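Local coordinates for arginyl-tRNA synthetase, putative (Plasmodium falciparum, PDB 5JLD), which probably joins L-arginine to its cognate tRNA at the expense of ATP, as a monomeric class I aminoacyl-tRNA synthetase of the malaria parasite, at residues P523-Y528 with H536-Y541; I448-L453 with E540-L545; M376-G381 with K531-H536; Y478-Y483 with L580-L585. All coordinates share one frame; numbering follows the deposited sequence.

Interaction 1 (P523-Y528 with H536-Y541)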
# COMPACT_ATOMS: atom_id res chain seq x y z
N PRO A 523 -13.30 -5.26 4.78
CA PRO A 523 -12.58 -4.71 5.94
C PRO A 523 -11.41 -5.56 6.45
O PRO A 523 -10.46 -4.99 7.02
CB PRO A 523 -13.67 -4.60 7.01
CG PRO A 523 -14.94 -4.44 6.21
CD PRO A 523 -14.75 -5.37 5.05
N ASP A 524 -11.48 -6.88 6.26
CA ASP A 524 -10.40 -7.77 6.69
C ASP A 524 -9.09 -7.39 6.00
O ASP A 524 -8.00 -7.47 6.59
CB ASP A 524 -10.73 -9.25 6.38
CG ASP A 524 -12.03 -9.74 7.06
OD1 ASP A 524 -12.65 -9.05 7.88
OD2 ASP A 524 -12.42 -10.87 6.75
N ILE A 525 -9.20 -6.99 4.73
CA ILE A 525 -8.03 -6.61 3.93
C ILE A 525 -7.30 -5.44 4.60
O ILE A 525 -6.07 -5.44 4.72
CB ILE A 525 -8.43 -6.22 2.50
CG1 ILE A 525 -9.18 -7.37 1.80
CG2 ILE A 525 -7.19 -5.82 1.70
CD1 ILE A 525 -8.33 -8.63 1.65
N PHE A 526 -8.06 -4.45 5.06
CA PHE A 526 -7.48 -3.27 5.67
C PHE A 526 -6.93 -3.61 7.05
O PHE A 526 -5.83 -3.19 7.41
CB PHE A 526 -8.51 -2.15 5.74
CG PHE A 526 -8.91 -1.66 4.39
CD1 PHE A 526 -8.18 -0.67 3.75
CD2 PHE A 526 -9.99 -2.24 3.72
CE1 PHE A 526 -8.53 -0.24 2.48
CE2 PHE A 526 -10.34 -1.81 2.45
CZ PHE A 526 -9.62 -0.81 1.83
N TYR A 527 -7.70 -4.42 7.78
CA TYR A 527 -7.23 -4.94 9.06
C TYR A 527 -5.83 -5.56 8.95
O TYR A 527 -4.94 -5.28 9.77
CB TYR A 527 -8.24 -5.97 9.60
CG TYR A 527 -7.75 -6.77 10.78
CD1 TYR A 527 -7.65 -6.20 12.05
CD2 TYR A 527 -7.41 -8.11 10.63
CE1 TYR A 527 -7.21 -6.94 13.14
CE2 TYR A 527 -6.99 -8.87 11.73
CZ TYR A 527 -6.89 -8.28 12.97
OH TYR A 527 -6.45 -9.02 14.04
N TYR A 528 -5.61 -6.37 7.92
CA TYR A 528 -4.28 -6.97 7.82
C TYR A 528 -3.22 -6.03 7.19
O TYR A 528 -2.04 -6.07 7.57
CB TYR A 528 -4.37 -8.28 7.06
CG TYR A 528 -4.87 -9.42 7.94
CD1 TYR A 528 -4.13 -9.86 9.03
CD2 TYR A 528 -6.10 -10.03 7.69
CE1 TYR A 528 -4.58 -10.90 9.84
CE2 TYR A 528 -6.56 -11.08 8.49
CZ TYR A 528 -5.79 -11.50 9.56
OH TYR A 528 -6.23 -12.53 10.38
N HIS A 536 -0.45 -6.52 -1.92
CA HIS A 536 -0.82 -7.49 -2.95
C HIS A 536 -2.11 -8.24 -2.52
O HIS A 536 -2.93 -8.61 -3.38
CB HIS A 536 0.32 -8.47 -3.25
CG HIS A 536 0.58 -9.49 -2.18
ND1 HIS A 536 1.46 -9.27 -1.13
CD2 HIS A 536 0.11 -10.75 -2.01
CE1 HIS A 536 1.50 -10.33 -0.36
NE2 HIS A 536 0.69 -11.25 -0.87
N LYS A 537 -2.31 -8.39 -1.21
CA LYS A 537 -3.54 -8.94 -0.66
C LYS A 537 -4.76 -8.19 -1.18
O LYS A 537 -5.79 -8.80 -1.44
CB LYS A 537 -3.51 -8.93 0.86
CG LYS A 537 -2.60 -9.99 1.46
CD LYS A 537 -3.06 -11.37 0.98
CE LYS A 537 -2.65 -12.48 1.93
NZ LYS A 537 -3.15 -13.80 1.44
N LEU A 538 -4.63 -6.88 -1.38
CA LEU A 538 -5.73 -6.08 -1.92
C LEU A 538 -5.93 -6.44 -3.40
O LEU A 538 -7.05 -6.70 -3.83
CB LEU A 538 -5.47 -4.57 -1.72
CG LEU A 538 -6.45 -3.53 -2.28
CD1 LEU A 538 -7.88 -3.85 -1.87
CD2 LEU A 538 -6.06 -2.11 -1.82
N ALA A 539 -4.84 -6.50 -4.16
CA ALA A 539 -4.93 -6.85 -5.58
C ALA A 539 -5.61 -8.23 -5.75
O ALA A 539 -6.54 -8.42 -6.55
CB ALA A 539 -3.55 -6.85 -6.22
N GLU A 540 -5.11 -9.18 -4.96
CA GLU A 540 -5.68 -10.51 -4.87
C GLU A 540 -7.19 -10.41 -4.63
O GLU A 540 -8.00 -10.99 -5.37
CB GLU A 540 -5.04 -11.26 -3.72
CG GLU A 540 -3.97 -12.25 -4.01
CD GLU A 540 -3.79 -13.17 -2.81
OE1 GLU A 540 -4.83 -13.58 -2.23
OE2 GLU A 540 -2.63 -13.47 -2.43
N TYR A 541 -7.55 -9.64 -3.61
CA TYR A 541 -8.94 -9.51 -3.19
C TYR A 541 -9.74 -9.09 -4.40
O TYR A 541 -10.81 -9.64 -4.71
CB TYR A 541 -9.08 -8.49 -2.06
CG TYR A 541 -10.51 -8.16 -1.73
CD1 TYR A 541 -11.23 -8.96 -0.84
CD2 TYR A 541 -11.16 -7.07 -2.31
CE1 TYR A 541 -12.55 -8.67 -0.53
CE2 TYR A 541 -12.48 -6.78 -2.00
CZ TYR A 541 -13.17 -7.59 -1.11
OH TYR A 541 -14.48 -7.32 -0.79
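Ile525 supplies almost everything that residues 523-528 bring to this contact, and three of its carbons meet Leu538 and Tyr541 of 536-541. Its CG1 comes to 3.7 Å from Tyr541 CD1, approaching the ring obliquely at the end nearest the backbone, and Ile525 CD1 continues along that side to lie 3.8 Å from Tyr541 CB. The other branch serves a different neighbour: Ile525 CG2 rests 4.0 Å from Leu538 CB, where the two side chains cross at about a right angle, and it also meets the backbone at Leu538 CA. The split follows from the first torsion of Ile525 (chi1 -57°), which turns CG1 away from the carbonyl carbon and CG2 away from the backbone N. Ile525 CD1 also reaches the backbone of 536-541, 4.0 Å from Lys537 O.

Farther out, Tyr541 is fixed at its far end by a hydrogen bond from its hydroxyl group to His518 O, and its ring stacks on that of His518. Leu577 and Cys581 of helix 564-584 touch it too, while Leu538 packs on Leu584. The two short segments run nearly antiparallel, at 168° with their axes 9.9 Å apart, as part of a helical hairpin within the DALR anticodon-binding region. With no hydrogen bond between them, these two segments meet through van der Waals contact, mostly between apolar side chains, and their cohesion rests on shape and burial.

Interaction 2 (I448-L453 with E540-L545)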
# COMPACT_ATOMS: atom_id res chain seq x y z
N ILE A 448 0.66 -1.44 -15.65
CA ILE A 448 1.93 -1.40 -14.92
C ILE A 448 1.70 -1.44 -13.42
O ILE A 448 2.34 -2.25 -12.69
CB ILE A 448 2.74 -0.11 -15.28
CG1 ILE A 448 3.31 -0.20 -16.71
CG2 ILE A 448 3.86 0.15 -14.27
CD1 ILE A 448 4.18 0.99 -17.10
N LYS A 449 0.78 -0.59 -12.95
CA LYS A 449 0.54 -0.51 -11.50
C LYS A 449 0.03 -1.84 -10.95
O LYS A 449 0.55 -2.31 -9.93
CB LYS A 449 -0.45 0.61 -11.16
CG LYS A 449 0.12 2.02 -11.40
CD LYS A 449 -0.79 3.08 -10.82
CE LYS A 449 -0.33 4.51 -11.16
NZ LYS A 449 -1.21 5.49 -10.45
N TYR A 450 -0.97 -2.43 -11.62
CA TYR A 450 -1.51 -3.71 -11.16
C TYR A 450 -0.47 -4.82 -11.19
O TYR A 450 -0.34 -5.57 -10.23
CB TYR A 450 -2.72 -4.17 -12.00
CG TYR A 450 -3.28 -5.48 -11.48
CD1 TYR A 450 -4.10 -5.50 -10.35
CD2 TYR A 450 -2.98 -6.69 -12.10
CE1 TYR A 450 -4.61 -6.68 -9.86
CE2 TYR A 450 -3.48 -7.89 -11.61
CZ TYR A 450 -4.30 -7.88 -10.49
OH TYR A 450 -4.81 -9.05 -9.99
N PHE A 451 0.27 -4.91 -12.29
CA PHE A 451 1.21 -6.00 -12.45
C PHE A 451 2.26 -5.90 -11.37
O PHE A 451 2.72 -6.92 -10.87
CB PHE A 451 1.87 -6.00 -13.83
CG PHE A 451 2.47 -7.33 -14.21
CD1 PHE A 451 1.66 -8.39 -14.62
CD2 PHE A 451 3.85 -7.53 -14.17
CE1 PHE A 451 2.21 -9.62 -14.99
CE2 PHE A 451 4.41 -8.76 -14.53
CZ PHE A 451 3.59 -9.81 -14.94
N ASP A 452 2.63 -4.68 -10.99
CA ASP A 452 3.57 -4.60 -9.89
C ASP A 452 2.91 -4.95 -8.54
O ASP A 452 3.43 -5.77 -7.79
CB ASP A 452 4.20 -3.21 -9.80
CG ASP A 452 5.40 -3.18 -8.88
OD1 ASP A 452 5.20 -3.34 -7.64
OD2 ASP A 452 6.55 -3.02 -9.39
N LEU A 453 1.78 -4.32 -8.23
CA LEU A 453 1.21 -4.47 -6.90
C LEU A 453 0.66 -5.88 -6.63
O LEU A 453 0.51 -6.25 -5.48
CB LEU A 453 0.11 -3.42 -6.66
CG LEU A 453 0.62 -1.97 -6.61
CD1 LEU A 453 -0.50 -1.00 -6.23
CD2 LEU A 453 1.80 -1.83 -5.66
N GLU A 540 -5.11 -9.18 -4.96
CA GLU A 540 -5.68 -10.51 -4.87
C GLU A 540 -7.19 -10.41 -4.63
O GLU A 540 -8.00 -10.99 -5.37
CB GLU A 540 -5.04 -11.26 -3.72
CG GLU A 540 -3.97 -12.25 -4.01
CD GLU A 540 -3.79 -13.17 -2.81
OE1 GLU A 540 -4.83 -13.58 -2.23
OE2 GLU A 540 -2.63 -13.47 -2.43
N TYR A 541 -7.55 -9.64 -3.61
CA TYR A 541 -8.94 -9.51 -3.19
C TYR A 541 -9.74 -9.09 -4.40
O TYR A 541 -10.81 -9.64 -4.71
CB TYR A 541 -9.08 -8.49 -2.06
CG TYR A 541 -10.51 -8.16 -1.73
CD1 TYR A 541 -11.23 -8.96 -0.84
CD2 TYR A 541 -11.16 -7.07 -2.31
CE1 TYR A 541 -12.55 -8.67 -0.53
CE2 TYR A 541 -12.48 -6.78 -2.00
CZ TYR A 541 -13.17 -7.59 -1.11
OH TYR A 541 -14.48 -7.32 -0.79
N MET A 542 -9.14 -8.15 -5.13
CA MET A 542 -9.85 -7.50 -6.20
C MET A 542 -10.05 -8.52 -7.28
O MET A 542 -11.15 -8.65 -7.82
CB MET A 542 -9.08 -6.28 -6.73
CG MET A 542 -9.87 -5.51 -7.76
SD MET A 542 -9.00 -4.07 -8.40
CE MET A 542 -7.53 -4.86 -9.07
N TYR A 543 -8.99 -9.26 -7.56
CA TYR A 543 -9.04 -10.30 -8.57
C TYR A 543 -10.15 -11.27 -8.16
O TYR A 543 -11.00 -11.65 -8.98
CB TYR A 543 -7.69 -11.02 -8.71
CG TYR A 543 -7.67 -12.07 -9.79
CD1 TYR A 543 -7.53 -11.71 -11.13
CD2 TYR A 543 -7.78 -13.43 -9.49
CE1 TYR A 543 -7.51 -12.66 -12.13
CE2 TYR A 543 -7.77 -14.40 -10.49
CZ TYR A 543 -7.63 -14.00 -11.81
OH TYR A 543 -7.60 -14.94 -12.82
N ASP A 544 -10.17 -11.63 -6.88
CA ASP A 544 -11.11 -12.67 -6.50
C ASP A 544 -12.50 -12.09 -6.68
O ASP A 544 -13.39 -12.79 -7.17
CB ASP A 544 -10.86 -13.18 -5.08
CG ASP A 544 -9.51 -13.90 -4.96
OD1 ASP A 544 -8.91 -14.24 -6.02
OD2 ASP A 544 -9.03 -14.12 -3.83
N LEU A 545 -12.63 -10.78 -6.42
CA LEU A 545 -13.94 -10.17 -6.54
C LEU A 545 -14.45 -10.39 -7.96
O LEU A 545 -15.59 -10.83 -8.18
CB LEU A 545 -13.90 -8.69 -6.21
CG LEU A 545 -15.20 -7.93 -6.44
CD1 LEU A 545 -16.33 -8.54 -5.62
CD2 LEU A 545 -15.01 -6.45 -6.09
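Met542 is the first residue of 540-545 to touch Tyr450, the one side chain of 448-453 that meets this segment. The methionine chain runs extended as far as SD and then bends at its last torsion (chi3 59°), carrying the methyl group to the tyrosine ring. Met542 CE lies 3.5 Å from Tyr450 CE1 and 3.7 Å from Tyr450 CD1, an oblique approach to the CD1-CE1 bond.

One residue on, Tyr543 receives the other end of the same side chain. Tyr450 OH is 3.7 Å from Tyr543 CB and 4.0 Å from Tyr543 CD1, so the hydroxyl oxygen comes against the root of the second tyrosine, and the two side chains cross at about a right angle. This is van der Waals contact; the polar need of Tyr450 OH is met by a hydrogen bond to Asn474 OD1, which also holds the end of the ring beside Tyr543.

The contact joins helix 436-453, in the class I catalytic region, to the DALR anticodon-binding region. Helix 564-584 borders it, with Leu578, Cys581 and Met582 against Met542, and the loop that follows adds Leu585 to Met542 and Met587 to Tyr450.

Interaction 3 (M376-G381 with K531-H536)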
# COMPACT_ATOMS: atom_id res chain seq x y z
N MET A 376 7.60 1.53 10.47
CA MET A 376 7.49 0.39 9.59
C MET A 376 8.43 0.54 8.41
O MET A 376 8.53 1.59 7.79
CB MET A 376 6.06 0.23 9.08
CG MET A 376 4.96 0.47 10.11
SD MET A 376 3.30 -0.00 9.53
CE MET A 376 3.45 -1.78 9.58
N HIS A 377 9.14 -0.54 8.12
CA HIS A 377 9.85 -0.62 6.88
C HIS A 377 9.06 -1.50 5.92
O HIS A 377 8.73 -2.63 6.25
CB HIS A 377 11.24 -1.19 7.10
CG HIS A 377 12.05 -1.27 5.84
ND1 HIS A 377 12.18 -2.44 5.12
CD2 HIS A 377 12.75 -0.33 5.17
CE1 HIS A 377 12.94 -2.21 4.06
NE2 HIS A 377 13.30 -0.94 4.07
N VAL A 378 8.75 -0.96 4.74
CA VAL A 378 8.08 -1.68 3.67
C VAL A 378 9.07 -1.91 2.52
O VAL A 378 9.31 -1.01 1.69
CB VAL A 378 6.84 -0.91 3.14
CG1 VAL A 378 6.23 -1.63 1.95
CG2 VAL A 378 5.79 -0.70 4.24
N GLY A 379 9.64 -3.11 2.47
CA GLY A 379 10.69 -3.43 1.52
C GLY A 379 10.15 -3.92 0.20
O GLY A 379 9.08 -4.50 0.16
N PHE A 380 10.89 -3.69 -0.89
CA PHE A 380 10.50 -4.32 -2.15
C PHE A 380 11.71 -4.92 -2.86
O PHE A 380 12.84 -4.47 -2.66
CB PHE A 380 9.76 -3.34 -3.08
CG PHE A 380 10.55 -2.10 -3.41
CD1 PHE A 380 11.57 -2.12 -4.36
CD2 PHE A 380 10.29 -0.90 -2.76
CE1 PHE A 380 12.31 -0.98 -4.66
CE2 PHE A 380 11.02 0.24 -3.05
CZ PHE A 380 12.03 0.20 -4.00
N GLY A 381 11.45 -5.92 -3.70
CA GLY A 381 12.51 -6.57 -4.46
C GLY A 381 12.86 -5.90 -5.78
O GLY A 381 12.30 -4.86 -6.14
N LYS A 531 -1.41 -4.03 9.56
CA LYS A 531 -0.49 -4.86 10.33
C LYS A 531 0.81 -5.19 9.58
O LYS A 531 1.87 -5.22 10.18
CB LYS A 531 -1.19 -6.16 10.76
CG LYS A 531 -2.34 -5.93 11.73
CD LYS A 531 -3.11 -7.20 12.03
CE LYS A 531 -2.28 -8.17 12.85
NZ LYS A 531 -3.09 -9.35 13.29
N ASN A 532 0.72 -5.46 8.29
CA ASN A 532 1.91 -5.94 7.58
C ASN A 532 2.22 -5.21 6.26
O ASN A 532 3.22 -5.50 5.62
CB ASN A 532 1.79 -7.47 7.32
CG ASN A 532 0.54 -7.86 6.54
OD1 ASN A 532 0.03 -7.11 5.70
ND2 ASN A 532 0.04 -9.07 6.81
N MET A 533 1.34 -4.29 5.86
CA MET A 533 1.54 -3.51 4.63
C MET A 533 1.72 -4.35 3.38
O MET A 533 2.38 -3.92 2.45
CB MET A 533 2.76 -2.58 4.78
CG MET A 533 2.53 -1.40 5.72
SD MET A 533 1.22 -0.32 5.14
CE MET A 533 0.50 0.10 6.72
N LEU A 534 1.13 -5.54 3.34
CA LEU A 534 1.21 -6.34 2.12
C LEU A 534 0.00 -6.04 1.22
O LEU A 534 -1.06 -6.67 1.35
CB LEU A 534 1.30 -7.84 2.45
CG LEU A 534 2.46 -8.20 3.38
CD1 LEU A 534 2.36 -9.65 3.89
CD2 LEU A 534 3.80 -7.96 2.70
N VAL A 535 0.19 -5.08 0.31
CA VAL A 535 -0.92 -4.57 -0.50
C VAL A 535 -1.30 -5.52 -1.64
O VAL A 535 -2.34 -5.33 -2.27
CB VAL A 535 -0.59 -3.18 -1.11
CG1 VAL A 535 0.13 -2.27 -0.08
CG2 VAL A 535 0.24 -3.34 -2.36
N HIS A 536 -0.45 -6.52 -1.92
CA HIS A 536 -0.82 -7.49 -2.95
C HIS A 536 -2.11 -8.24 -2.52
O HIS A 536 -2.93 -8.61 -3.38
CB HIS A 536 0.32 -8.47 -3.25
CG HIS A 536 0.58 -9.49 -2.18
ND1 HIS A 536 1.46 -9.27 -1.13
CD2 HIS A 536 0.11 -10.75 -2.01
CE1 HIS A 536 1.50 -10.33 -0.36
NE2 HIS A 536 0.69 -11.25 -0.87
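Apolar contacts between Val378 and Met533 lie at the middle of this junction. One valine methyl does the touching: Val378 CG2 is 3.6 Å from both Met533 CB and Met533 CG, at the start of the methionine chain, and the two side chains cross at about a right angle. Met533 then folds over, bent at its second torsion (chi2 -62°) and again at the third, which brings its methyl group to the other methionine. There Met376 SD meets Met533 CE at 4.0 Å, while Met376 CE lies 4.0 Å from Met533 CG. Residues 376 and 378, two apart on one strand, thus point the same way and meet overlapping parts of one side chain, Val378 at CB and CG, Met376 at CG and CE.

The strand is an outermost one of the parallel sheet in the class I catalytic domain, a Rossmann-type fold. It pairs with strand 343-349, whose Ile345 touches Met376, Val378 and Met533, and Phe165 of helix 149-167 packs on Met533 as well.

One contact involves a polar atom: Met376 CE lies 3.8 Å from Lys531 O. Hydrogen bonding shapes the turn that presents Met533: Asn532 OD1 accepts from Leu534 N at 3.0 Å, fairly straight (161°) with the donor tilted from the carbonyl plane, an Asx turn. Met533, with positive phi, is where the chain leaves helical geometry. Arg457 binds Asn532 O and, weakly, Met533 O and Gly379 O, bridging the strand and the turn.

Interaction 4 (Y478-Y483 with L580-L585)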
# COMPACT_ATOMS: atom_id res chain seq x y z
N TYR A 478 -7.25 -6.98 -17.79
CA TYR A 478 -8.34 -7.90 -17.48
C TYR A 478 -9.31 -7.27 -16.48
O TYR A 478 -10.53 -7.27 -16.69
CB TYR A 478 -7.77 -9.20 -16.93
CG TYR A 478 -8.76 -10.04 -16.14
CD1 TYR A 478 -9.66 -10.88 -16.78
CD2 TYR A 478 -8.77 -9.99 -14.75
CE1 TYR A 478 -10.56 -11.65 -16.06
CE2 TYR A 478 -9.65 -10.75 -14.02
CZ TYR A 478 -10.55 -11.58 -14.68
OH TYR A 478 -11.42 -12.33 -13.93
N ILE A 479 -8.75 -6.72 -15.40
CA ILE A 479 -9.57 -6.14 -14.35
C ILE A 479 -10.42 -5.01 -14.94
O ILE A 479 -11.64 -4.90 -14.68
CB ILE A 479 -8.70 -5.58 -13.21
CG1 ILE A 479 -7.76 -6.67 -12.66
CG2 ILE A 479 -9.59 -5.00 -12.10
CD1 ILE A 479 -8.43 -7.71 -11.79
N ILE A 480 -9.77 -4.21 -15.77
CA ILE A 480 -10.42 -3.07 -16.38
C ILE A 480 -11.58 -3.52 -17.26
O ILE A 480 -12.69 -2.96 -17.18
CB ILE A 480 -9.40 -2.23 -17.17
CG1 ILE A 480 -8.45 -1.54 -16.18
CG2 ILE A 480 -10.08 -1.19 -18.04
CD1 ILE A 480 -7.28 -0.89 -16.84
N TYR A 481 -11.36 -4.55 -18.07
CA TYR A 481 -12.43 -5.00 -18.95
C TYR A 481 -13.57 -5.64 -18.16
O TYR A 481 -14.73 -5.53 -18.55
CB TYR A 481 -11.89 -5.95 -20.02
CG TYR A 481 -11.44 -5.17 -21.22
CD1 TYR A 481 -10.18 -4.57 -21.25
CD2 TYR A 481 -12.28 -4.96 -22.31
CE1 TYR A 481 -9.77 -3.83 -22.33
CE2 TYR A 481 -11.87 -4.22 -23.40
CZ TYR A 481 -10.61 -3.65 -23.41
OH TYR A 481 -10.18 -2.91 -24.48
N GLY A 482 -13.24 -6.27 -17.04
CA GLY A 482 -14.26 -6.78 -16.15
C GLY A 482 -15.16 -5.65 -15.68
O GLY A 482 -16.41 -5.73 -15.73
N TYR A 483 -14.51 -4.57 -15.26
CA TYR A 483 -15.23 -3.39 -14.80
C TYR A 483 -16.16 -2.81 -15.88
O TYR A 483 -17.35 -2.51 -15.62
CB TYR A 483 -14.26 -2.32 -14.32
CG TYR A 483 -14.99 -1.11 -13.80
CD1 TYR A 483 -15.60 -1.13 -12.54
CD2 TYR A 483 -15.10 0.04 -14.57
CE1 TYR A 483 -16.27 -0.02 -12.06
CE2 TYR A 483 -15.77 1.14 -14.10
CZ TYR A 483 -16.36 1.11 -12.85
OH TYR A 483 -17.03 2.22 -12.39
N LEU A 580 -13.69 1.20 -6.45
CA LEU A 580 -12.92 1.60 -5.28
C LEU A 580 -11.59 0.84 -5.18
O LEU A 580 -10.54 1.46 -4.99
CB LEU A 580 -13.74 1.41 -4.00
CG LEU A 580 -13.04 1.70 -2.68
CD1 LEU A 580 -12.46 3.12 -2.71
CD2 LEU A 580 -14.02 1.57 -1.52
N CYS A 581 -11.63 -0.48 -5.34
CA CYS A 581 -10.42 -1.31 -5.29
C CYS A 581 -9.40 -0.87 -6.34
O CYS A 581 -8.19 -0.83 -6.07
CB CYS A 581 -10.75 -2.79 -5.52
SG CYS A 581 -11.49 -3.69 -4.11
N MET A 582 -9.89 -0.58 -7.54
CA MET A 582 -9.06 -0.18 -8.65
C MET A 582 -8.34 1.12 -8.31
O MET A 582 -7.13 1.22 -8.46
CB MET A 582 -9.88 -0.03 -9.93
CG MET A 582 -10.19 -1.33 -10.64
SD MET A 582 -11.29 -1.09 -12.04
CE MET A 582 -10.17 -0.52 -13.29
N GLU A 583 -9.11 2.09 -7.81
CA GLU A 583 -8.59 3.39 -7.42
C GLU A 583 -7.58 3.30 -6.28
O GLU A 583 -6.56 3.98 -6.30
CB GLU A 583 -9.73 4.31 -7.01
CG GLU A 583 -10.58 4.75 -8.19
CD GLU A 583 -11.85 5.45 -7.75
OE1 GLU A 583 -12.19 5.34 -6.55
OE2 GLU A 583 -12.50 6.09 -8.60
N LEU A 584 -7.84 2.45 -5.29
CA LEU A 584 -6.92 2.30 -4.18
C LEU A 584 -5.57 1.78 -4.66
O LEU A 584 -4.53 2.04 -4.03
CB LEU A 584 -7.50 1.36 -3.11
CG LEU A 584 -8.69 1.85 -2.28
CD1 LEU A 584 -9.20 0.74 -1.38
CD2 LEU A 584 -8.37 3.10 -1.45
N LEU A 585 -5.57 1.07 -5.78
CA LEU A 585 -4.34 0.50 -6.32
C LEU A 585 -3.72 1.44 -7.36
O LEU A 585 -2.70 1.11 -7.97
CB LEU A 585 -4.63 -0.87 -6.94
CG LEU A 585 -4.95 -1.99 -5.94
CD1 LEU A 585 -5.54 -3.18 -6.65
CD2 LEU A 585 -3.70 -2.41 -5.16
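Met582 is the bump of this contact, and the hollow that takes it is formed by Ile479, Ile480 and Tyr483 on the facing helix. Each part of the methionine chain has its own neighbour. Nearest the root, Met582 CG lies 4.0 Å from Ile479 CG2 as the two side chains slide past each other in opposite directions. The sulfur comes next: Met582 SD is 3.9 Å from Tyr483 CB and 4.7 Å from the centroid of the Tyr483 ring, an oblique Met-aromatic contact at the end of the ring close to the backbone. At the tip, Met582 CE presses to 3.5 Å from Ile480 CG1 and to 4.0 Å from Ile480 CA, reaching the helix backbone itself. The final bend of the chain (chi3 80°) turns this methyl group toward Ile480, while SD stays beside Tyr483.

The axes of the two short segments pass 11.5 Å apart, roughly antiparallel at 149°, and much of the gap between the backbones is taken up by Met582; all four side chains are buried.

Both helices belong to the DALR anticodon-binding region. On one flank, Met542 of helix 536-556 touches Ile479; elsewhere Pro589 lies against Tyr483 and Leu593 against Ile480. Phe522 and Phe526 of helix 522-532 pack on Leu584, and helix 149-167 of the catalytic region meets the end of helix 564-584.

Overall arrangement
From the N terminus, strand 374-380 comes first, and interaction 3 closes the loop from it to the turn after helix 522-532. Helix 436-453 follows, and interaction 2 joins it to helix 536-556; helix 476-492 comes next, and interaction 4 closes the loop from it to helix 564-584. These three long loops cross one another. Interaction 1 closes a short hairpin, nested inside the loop of interaction 4; it crosses interaction 3 and ends on the same stretch as interaction 2, helix 536-556. Interactions 2 and 3 tie the catalytic domain to the anticodon-binding helices, whereas 1 and 4 act within those helices. Interactions 2 and 4 touch where the ring of Tyr543 meets that of Tyr478.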